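Local coordinates for protein nuclear hormone receptor HR38 (Drosophila melanogaster, PDB 1PDU) that is an orphan nuclear receptor that mediates an atypical ecdysteroid signalling pathway, probably as a transcription factor, at residues V24-D29 with V94-Y99; S58-I63 with L83-A88; K107-F110 with T114-H117; D145-A150 with R182-Y187. All blocks are in the same frame, centred on the assembly; numbering follows the deposited sequence.

Interaction 1 closes the longest loop, bringing the end of helix 15-25 onto helix 78-100 across 64 intervening residues. Within that loop lies the shorter one of interaction 2, where helix 45-67 meets helix 78-100; Arg96 of the first contact packs on Val62 and Ile63 of the second. Interaction 3 comes next, a local beta hairpin that closes over just three residues and whose Leu108 and Phe110 touch Leu97. Last, interaction 4 closes a separate loop of 31 residues by joining helices 146-157 and 167-187, and Phe149 connects it to Leu95 and Tyr99. No two of the loops cross.

Interaction 1: V24-D29 with V94-Y99; sequences VDTTPD and VLRLAY
Thr26 and Arg96 make the main contact between the end of helix 15-25 and helix 78-100 in the helical sandwich of a nuclear receptor ligand-binding domain. The first segment starts in the last turn of its helix, and Thr26 is the first residue to leave helical backbone angles. There its carbonyl O comes within 2.6 Å of Arg96 NH2, at the edge of the guanidinium and near its plane. The hydroxyl of the same threonine lies at that edge too: Arg96 NH2 gives Thr26 OG1 a weak hydrogen bond of 3.4 Å. A chi1 of 60° sets OG1 between the backbone N and the carbonyl carbon, where it also bonds to the carbonyl oxygens of Ser22 and His23, back in the helix. Thr27 follows with a lighter contact, its own hydroxyl being bonded to His23 O. Pro28 then carries the chain past helix 78-100, its carbonyl hydrogen-bonded to Arg100. From helix 78-100 the Arg96 chain bends at chi2 and chi3 and crosses the threonine side chain at about a right angle, and Val62 and Ile63 of helix 45-67 pack against the arginine. Its second terminal nitrogen, Arg96 NH1, ends 3.5 Å from Thr26 OG1.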
# COMPACT_ATOMS: atom_id res chain seq x y z
N VAL A 24 1.77 12.43 3.04
CA VAL A 24 1.06 13.16 4.09
C VAL A 24 -0.35 13.60 3.66
O VAL A 24 -1.32 13.39 4.37
CB VAL A 24 1.88 14.41 4.57
CG1 VAL A 24 1.09 15.21 5.61
CG2 VAL A 24 3.20 13.96 5.18
N ASP A 25 -0.45 14.20 2.47
CA ASP A 25 -1.73 14.66 1.96
C ASP A 25 -2.75 13.53 1.72
O ASP A 25 -3.95 13.78 1.65
CB ASP A 25 -1.52 15.46 0.67
CG ASP A 25 -0.66 16.70 0.88
OD1 ASP A 25 -0.19 17.28 -0.13
OD2 ASP A 25 -0.45 17.11 2.05
N THR A 26 -2.26 12.30 1.58
CA THR A 26 -3.16 11.17 1.35
C THR A 26 -3.20 10.18 2.51
O THR A 26 -3.73 9.08 2.36
CB THR A 26 -2.80 10.41 0.05
OG1 THR A 26 -1.46 9.90 0.14
CG2 THR A 26 -2.91 11.33 -1.15
N THR A 27 -2.65 10.56 3.66
CA THR A 27 -2.66 9.70 4.84
C THR A 27 -3.61 10.34 5.84
O THR A 27 -3.35 11.44 6.34
CB THR A 27 -1.26 9.58 5.47
OG1 THR A 27 -0.36 8.99 4.52
CG2 THR A 27 -1.29 8.71 6.71
N PRO A 28 -4.72 9.66 6.15
CA PRO A 28 -5.69 10.22 7.10
C PRO A 28 -5.01 10.76 8.35
O PRO A 28 -4.14 10.09 8.92
CB PRO A 28 -6.58 9.03 7.43
CG PRO A 28 -6.49 8.18 6.22
CD PRO A 28 -5.04 8.26 5.84
N ASP A 29 -5.38 11.97 8.76
CA ASP A 29 -4.81 12.52 9.98
C ASP A 29 -5.75 12.10 11.11
O ASP A 29 -6.96 12.01 10.92
CB ASP A 29 -4.68 14.05 9.91
CG ASP A 29 -5.95 14.73 9.42
OD1 ASP A 29 -6.36 14.48 8.26
OD2 ASP A 29 -6.53 15.52 10.21
N VAL A 94 -1.63 -2.81 1.22
CA VAL A 94 -1.02 -3.58 2.30
C VAL A 94 0.16 -2.85 2.93
O VAL A 94 0.33 -2.89 4.16
CB VAL A 94 -0.59 -4.98 1.79
CG1 VAL A 94 0.12 -5.74 2.87
CG2 VAL A 94 -1.83 -5.76 1.35
N LEU A 95 0.96 -2.18 2.11
CA LEU A 95 2.12 -1.45 2.61
C LEU A 95 1.71 -0.32 3.55
O LEU A 95 2.28 -0.18 4.63
CB LEU A 95 2.94 -0.89 1.44
CG LEU A 95 4.21 -0.14 1.86
CD1 LEU A 95 5.16 -1.11 2.57
CD2 LEU A 95 4.89 0.47 0.64
N ARG A 96 0.72 0.47 3.16
CA ARG A 96 0.27 1.57 4.00
C ARG A 96 -0.36 1.04 5.27
O ARG A 96 -0.14 1.57 6.36
CB ARG A 96 -0.74 2.46 3.26
CG ARG A 96 -0.05 3.55 2.44
CD ARG A 96 -0.75 3.82 1.15
NE ARG A 96 -1.80 4.82 1.28
CZ ARG A 96 -1.61 6.13 1.14
NH1 ARG A 96 -0.40 6.60 0.87
NH2 ARG A 96 -2.64 6.96 1.24
N LEU A 97 -1.14 -0.01 5.11
CA LEU A 97 -1.80 -0.63 6.24
C LEU A 97 -0.77 -1.10 7.26
O LEU A 97 -0.89 -0.78 8.44
CB LEU A 97 -2.64 -1.82 5.76
CG LEU A 97 -3.35 -2.63 6.84
CD1 LEU A 97 -4.12 -1.70 7.76
CD2 LEU A 97 -4.27 -3.64 6.17
N ALA A 98 0.23 -1.84 6.80
CA ALA A 98 1.26 -2.37 7.68
C ALA A 98 2.13 -1.29 8.32
O ALA A 98 2.52 -1.42 9.48
CB ALA A 98 2.14 -3.35 6.92
N TYR A 99 2.43 -0.23 7.57
CA TYR A 99 3.25 0.86 8.08
C TYR A 99 2.60 1.59 9.25
O TYR A 99 3.25 1.87 10.25
CB TYR A 99 3.54 1.87 6.98
CG TYR A 99 4.56 2.92 7.36
CD1 TYR A 99 5.83 2.54 7.80
CD2 TYR A 99 4.27 4.28 7.27
CE1 TYR A 99 6.78 3.49 8.13
CE2 TYR A 99 5.22 5.24 7.60
CZ TYR A 99 6.48 4.84 8.03
OH TYR A 99 7.44 5.77 8.37

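Interaction 2: S58-I63 with L83-A88; sequences SSVDVI and LLFQSA
Phe85 reaches from helix 78-100 to Val60 and Ile63 on helix 45-67, and its side chain makes every close contact between the two segments. At its root the CA-CB bond does not aim straight at the partner helix. The chi1 of -170° sets CG anti to the backbone N and carries the ring toward helix 45-67, where CE1, CE2 and CZ do the touching. On one side of the ring CE1 lies 3.9 Å from Ile63 CG2, which approaches at a slant. On the other side CE2 meets Val60 CG1 at 3.4 Å, a tight apolar contact. At the tip, CZ lies 3.4 Å from Val60 O, which sits at the ring edge and in its plane; the same CZ is 3.5 Å from Val60 CG1. The ring end is thus held between a valine methyl, a backbone carbonyl and the isoleucine branch. Lys64, one residue further along helix 45-67, adds a cation-pi contact to the ring, and Leu233 of helix 232-236 packs on Val60. All three contacting residues are buried. This is apolar core packing of helix 45-67 against helix 78-100 in the nuclear receptor ligand-binding domain, bordered by helix 232-236, probably its C-terminal activation helix.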
# COMPACT_ATOMS: atom_id res chain seq x y z
N SER A 58 -12.25 2.07 -1.66
CA SER A 58 -12.12 3.48 -1.33
C SER A 58 -10.72 3.82 -0.86
O SER A 58 -10.28 4.96 -1.02
CB SER A 58 -13.14 3.88 -0.26
OG SER A 58 -12.90 3.19 0.94
N SER A 59 -10.01 2.85 -0.29
CA SER A 59 -8.64 3.10 0.14
C SER A 59 -7.76 3.20 -1.10
O SER A 59 -6.84 4.01 -1.17
CB SER A 59 -8.13 1.97 1.04
OG SER A 59 -8.79 1.98 2.30
N VAL A 60 -8.06 2.37 -2.09
CA VAL A 60 -7.30 2.39 -3.32
C VAL A 60 -7.54 3.71 -4.04
O VAL A 60 -6.65 4.23 -4.69
CB VAL A 60 -7.68 1.18 -4.21
CG1 VAL A 60 -7.09 1.33 -5.61
CG2 VAL A 60 -7.14 -0.10 -3.56
N ASP A 61 -8.74 4.27 -3.89
CA ASP A 61 -9.05 5.56 -4.51
C ASP A 61 -8.12 6.61 -3.90
O ASP A 61 -7.62 7.48 -4.60
CB ASP A 61 -10.49 5.97 -4.24
CG ASP A 61 -11.49 5.19 -5.07
OD1 ASP A 61 -11.16 4.87 -6.23
OD2 ASP A 61 -12.60 4.91 -4.57
N VAL A 62 -7.90 6.51 -2.60
CA VAL A 62 -7.02 7.44 -1.90
C VAL A 62 -5.59 7.19 -2.35
O VAL A 62 -4.84 8.13 -2.58
CB VAL A 62 -7.10 7.29 -0.37
CG1 VAL A 62 -5.93 8.01 0.29
CG2 VAL A 62 -8.41 7.89 0.14
N ILE A 63 -5.21 5.93 -2.46
CA ILE A 63 -3.86 5.61 -2.91
C ILE A 63 -3.69 6.15 -4.34
O ILE A 63 -2.59 6.51 -4.76
CB ILE A 63 -3.64 4.10 -2.88
CG1 ILE A 63 -3.57 3.64 -1.43
CG2 ILE A 63 -2.38 3.73 -3.66
CD1 ILE A 63 -3.76 2.14 -1.28
N LEU A 83 -1.80 0.38 -15.97
CA LEU A 83 -1.18 -0.91 -15.74
C LEU A 83 -0.40 -0.90 -14.43
O LEU A 83 -0.57 -1.79 -13.60
CB LEU A 83 -0.25 -1.26 -16.90
CG LEU A 83 0.45 -2.61 -16.77
CD1 LEU A 83 -0.59 -3.70 -16.53
CD2 LEU A 83 1.25 -2.91 -18.04
N LEU A 84 0.44 0.11 -14.24
CA LEU A 84 1.23 0.21 -13.01
C LEU A 84 0.33 0.30 -11.78
O LEU A 84 0.56 -0.37 -10.78
CB LEU A 84 2.15 1.44 -13.06
CG LEU A 84 3.33 1.38 -14.06
CD1 LEU A 84 4.11 2.66 -14.00
CD2 LEU A 84 4.23 0.20 -13.72
N PHE A 85 -0.72 1.11 -11.86
CA PHE A 85 -1.60 1.28 -10.71
C PHE A 85 -2.37 0.03 -10.33
O PHE A 85 -2.40 -0.37 -9.16
CB PHE A 85 -2.60 2.40 -10.92
CG PHE A 85 -3.36 2.73 -9.69
CD1 PHE A 85 -2.74 3.43 -8.65
CD2 PHE A 85 -4.67 2.28 -9.51
CE1 PHE A 85 -3.41 3.67 -7.45
CE2 PHE A 85 -5.34 2.51 -8.31
CZ PHE A 85 -4.72 3.21 -7.28
N GLN A 86 -3.00 -0.59 -11.32
CA GLN A 86 -3.77 -1.80 -11.08
C GLN A 86 -2.86 -2.89 -10.52
O GLN A 86 -3.26 -3.63 -9.62
CB GLN A 86 -4.44 -2.26 -12.38
CG GLN A 86 -5.45 -1.25 -12.92
CD GLN A 86 -6.08 -1.65 -14.24
OE1 GLN A 86 -5.73 -2.70 -14.81
NE2 GLN A 86 -6.99 -0.83 -14.75
N SER A 87 -1.64 -2.96 -11.03
CA SER A 87 -0.68 -3.96 -10.60
C SER A 87 -0.13 -3.79 -9.18
O SER A 87 0.35 -4.76 -8.59
CB SER A 87 0.51 -4.02 -11.57
OG SER A 87 0.10 -4.50 -12.84
N ALA A 88 -0.21 -2.59 -8.62
CA ALA A 88 0.33 -2.34 -7.29
C ALA A 88 -0.69 -1.91 -6.25
O ALA A 88 -0.35 -1.76 -5.06
CB ALA A 88 1.45 -1.30 -7.36

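Interaction 3: K107-F110 with T114-H117; sequences KLIF and TVLH
Leu108 and Leu116 pair through backbone hydrogen bonds in an antiparallel beta hairpin, the small two-stranded sheet of this otherwise helical nuclear receptor domain. Leu116 N gives Leu108 O a bond of 3.1 Å that is close to straight, 164° at the hydrogen. In return Leu108 N reaches Leu116 O at 2.9 Å, but this bond is bent and weak. Toward the turn, Phe110 N donates to Thr114 O, also at 2.9 Å, nearly along the C=O axis. CA-H...O contacts fill in between: Val115 CA approaches Leu108 O at 3.4 Å. On one face of the sheet the side chains of Ile109 and Val115, a non-hydrogen-bonded pair, run alongside each other in the same direction, with Ile109 CG1 3.7 Å from Val115 CG2. Val115 CG1, which the valine's chi1 of -179° places anti to its own backbone N, meets Lys107 CB. Leu108 and Leu116 share the opposite face, where Leu108 packs on Leu97 of helix 78-100. Phe110 crosses Leu116 at about a right angle and is covered further by Leu55, Phe93, Cys121 and Phe125. Its CE1 meets Leu116 CD1 at 3.8 Å, while CD1 of the same ring lies 3.1 Å from Thr114 O, which sits at the ring edge.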
# COMPACT_ATOMS: atom_id res chain seq x y z
N LYS A 107 -6.94 -1.84 17.29
CA LYS A 107 -7.49 -1.21 16.09
C LYS A 107 -6.64 -1.41 14.84
O LYS A 107 -5.51 -1.91 14.89
CB LYS A 107 -7.64 0.29 16.32
CG LYS A 107 -6.29 0.97 16.42
CD LYS A 107 -6.38 2.46 16.59
CE LYS A 107 -4.98 3.02 16.77
NZ LYS A 107 -4.99 4.48 16.72
N LEU A 108 -7.19 -1.00 13.71
CA LEU A 108 -6.50 -1.07 12.44
C LEU A 108 -7.07 0.11 11.65
O LEU A 108 -8.29 0.22 11.48
CB LEU A 108 -6.81 -2.40 11.74
CG LEU A 108 -5.78 -2.92 10.74
CD1 LEU A 108 -4.38 -2.54 11.19
CD2 LEU A 108 -5.90 -4.43 10.62
N ILE A 109 -6.20 1.01 11.20
CA ILE A 109 -6.62 2.19 10.45
C ILE A 109 -6.32 2.03 8.97
O ILE A 109 -5.22 1.63 8.59
CB ILE A 109 -5.91 3.46 10.97
CG1 ILE A 109 -6.28 3.70 12.44
CG2 ILE A 109 -6.32 4.67 10.15
CD1 ILE A 109 -5.46 4.82 13.09
N PHE A 110 -7.29 2.36 8.13
CA PHE A 110 -7.13 2.27 6.68
C PHE A 110 -7.00 3.67 6.09
O PHE A 110 -7.61 4.63 6.59
CB PHE A 110 -8.31 1.51 6.09
CG PHE A 110 -8.49 0.15 6.67
CD1 PHE A 110 -9.11 -0.02 7.91
CD2 PHE A 110 -8.02 -0.97 6.00
CE1 PHE A 110 -9.26 -1.28 8.46
CE2 PHE A 110 -8.16 -2.25 6.56
CZ PHE A 110 -8.78 -2.40 7.79
N THR A 114 -11.16 4.94 7.59
CA THR A 114 -11.94 3.97 8.35
C THR A 114 -11.09 3.20 9.35
O THR A 114 -9.98 2.76 9.03
CB THR A 114 -12.62 2.95 7.41
OG1 THR A 114 -13.60 3.63 6.62
CG2 THR A 114 -13.28 1.83 8.22
N VAL A 115 -11.61 3.06 10.57
CA VAL A 115 -10.93 2.33 11.64
C VAL A 115 -11.84 1.19 12.08
O VAL A 115 -13.04 1.37 12.23
CB VAL A 115 -10.68 3.24 12.87
CG1 VAL A 115 -9.95 2.45 13.96
CG2 VAL A 115 -9.89 4.46 12.46
N LEU A 116 -11.25 0.01 12.29
CA LEU A 116 -12.01 -1.17 12.72
C LEU A 116 -11.17 -1.94 13.74
O LEU A 116 -9.98 -1.66 13.92
CB LEU A 116 -12.28 -2.10 11.54
CG LEU A 116 -12.96 -1.59 10.26
CD1 LEU A 116 -12.72 -2.59 9.13
CD2 LEU A 116 -14.45 -1.39 10.50
N HIS A 117 -11.79 -2.92 14.39
CA HIS A 117 -11.06 -3.77 15.33
C HIS A 117 -10.32 -4.75 14.44
O HIS A 117 -10.78 -5.09 13.35
CB HIS A 117 -11.99 -4.63 16.20
CG HIS A 117 -12.76 -3.88 17.23
ND1 HIS A 117 -13.90 -3.16 16.93
CD2 HIS A 117 -12.64 -3.85 18.58
CE1 HIS A 117 -14.45 -2.72 18.05
NE2 HIS A 117 -13.70 -3.12 19.07

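Interaction 4: D145-A150 with R182-Y187; sequences DISAFA and RDHVTY
His184 and Asp145 reach toward each other from helix 167-187 and the start of helix 146-157, ring edge to carboxylate. His184 NE2 donates a nearly straight hydrogen bond, 166° at the hydrogen, to Asp145 OD2 at 3.1 Å. The acceptor lies close to the ring plane, whereas the nitrogen meets OD2 on its syn side but 33° out of the carboxylate plane. The two flat groups are accordingly turned well away from each other, their planes 69° apart. Asp145 is the N-cap of helix 146-157: its other oxygen, OD1, accepts from Ala148 N at 2.7 Å. One carboxylate thus serves both the start of its own helix and the neighbouring helix, and the capping bond limits its rotation. The chi1 of 54° turns the aspartate CG in over the helix start, within range of that amide. Ser147 approaches differently, over a face of the imidazole. Its CB lies 3.8 Å from the ring centroid, a CH-pi contact offset toward the rim, so the ring has one neighbour at its edge and another over its face. The charged partner would be expected to stabilise a protonated imidazole, though this remains an inference. Ile16 of helix 15-25 touches both Ser147 and His184, and Leu201 of helix 197-202 packs on Ala148, so helices 15-25 and 197-202 both border the contact.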
# COMPACT_ATOMS: atom_id res chain seq x y z
N ASP A 145 11.72 5.99 8.32
CA ASP A 145 11.15 7.32 8.50
C ASP A 145 10.17 7.63 7.36
O ASP A 145 10.14 6.92 6.35
CB ASP A 145 12.24 8.40 8.60
CG ASP A 145 13.21 8.38 7.42
OD1 ASP A 145 12.78 8.09 6.27
OD2 ASP A 145 14.40 8.68 7.64
N ILE A 146 9.37 8.68 7.54
CA ILE A 146 8.37 9.04 6.55
C ILE A 146 8.93 9.28 5.14
O ILE A 146 8.30 8.90 4.15
CB ILE A 146 7.55 10.26 7.03
CG1 ILE A 146 6.23 10.30 6.27
CG2 ILE A 146 8.33 11.57 6.84
CD1 ILE A 146 5.21 11.26 6.87
N SER A 147 10.12 9.87 5.05
CA SER A 147 10.73 10.13 3.74
C SER A 147 11.11 8.82 3.04
O SER A 147 10.93 8.67 1.83
CB SER A 147 12.00 10.97 3.90
OG SER A 147 11.74 12.21 4.53
N ALA A 148 11.66 7.88 3.80
CA ALA A 148 12.07 6.61 3.22
C ALA A 148 10.82 5.83 2.83
O ALA A 148 10.79 5.18 1.79
CB ALA A 148 12.93 5.82 4.21
N PHE A 149 9.78 5.91 3.66
CA PHE A 149 8.56 5.18 3.37
C PHE A 149 7.88 5.66 2.10
O PHE A 149 7.42 4.86 1.28
CB PHE A 149 7.56 5.27 4.52
CG PHE A 149 6.33 4.47 4.30
CD1 PHE A 149 6.40 3.08 4.23
CD2 PHE A 149 5.11 5.09 4.07
CE1 PHE A 149 5.26 2.32 3.94
CE2 PHE A 149 3.97 4.35 3.78
CZ PHE A 149 4.04 2.97 3.71
N ALA A 150 7.81 6.98 1.94
CA ALA A 150 7.19 7.58 0.77
C ALA A 150 7.87 7.03 -0.48
O ALA A 150 7.20 6.70 -1.47
CB ALA A 150 7.29 9.10 0.83
N ARG A 182 18.40 6.83 -2.01
CA ARG A 182 19.81 6.60 -1.73
C ARG A 182 20.43 7.81 -1.04
O ARG A 182 21.03 7.68 0.03
CB ARG A 182 20.57 6.31 -3.02
CG ARG A 182 22.05 6.02 -2.82
CD ARG A 182 22.33 4.53 -2.74
NE ARG A 182 22.05 3.88 -4.02
CZ ARG A 182 22.19 2.57 -4.24
NH1 ARG A 182 22.60 1.78 -3.26
NH2 ARG A 182 21.92 2.06 -5.43
N ASP A 183 20.28 9.00 -1.64
CA ASP A 183 20.83 10.22 -1.05
C ASP A 183 20.34 10.43 0.38
O ASP A 183 21.13 10.68 1.30
CB ASP A 183 20.45 11.45 -1.89
CG ASP A 183 21.03 11.39 -3.30
OD1 ASP A 183 22.07 10.73 -3.49
OD2 ASP A 183 20.44 12.02 -4.21
N HIS A 184 19.03 10.30 0.58
CA HIS A 184 18.44 10.48 1.90
C HIS A 184 19.02 9.52 2.94
O HIS A 184 19.32 9.92 4.06
CB HIS A 184 16.92 10.29 1.84
CG HIS A 184 16.25 10.44 3.16
ND1 HIS A 184 16.09 11.66 3.78
CD2 HIS A 184 15.73 9.51 4.00
CE1 HIS A 184 15.50 11.48 4.95
NE2 HIS A 184 15.28 10.19 5.11
N VAL A 185 19.18 8.25 2.57
CA VAL A 185 19.71 7.26 3.50
C VAL A 185 21.17 7.49 3.87
O VAL A 185 21.56 7.35 5.03
CB VAL A 185 19.56 5.83 2.93
CG1 VAL A 185 20.27 4.83 3.82
CG2 VAL A 185 18.09 5.49 2.82
N THR A 186 21.97 7.87 2.87
CA THR A 186 23.39 8.13 3.06
C THR A 186 23.67 9.19 4.12
O THR A 186 24.58 9.04 4.94
CB THR A 186 24.04 8.58 1.74
OG1 THR A 186 23.97 7.51 0.78
CG2 THR A 186 25.50 8.96 1.97
N TYR A 187 22.89 10.26 4.12
CA TYR A 187 23.09 11.35 5.07
C TYR A 187 22.22 11.30 6.33
O TYR A 187 22.34 12.17 7.19
CB TYR A 187 22.91 12.68 4.34
CG TYR A 187 23.84 12.80 3.14
CD1 TYR A 187 23.34 12.74 1.84
CD2 TYR A 187 25.22 12.92 3.31
CE1 TYR A 187 24.20 12.79 0.73
CE2 TYR A 187 26.08 12.98 2.22
CZ TYR A 187 25.56 12.91 0.93
OH TYR A 187 26.41 12.95 -0.17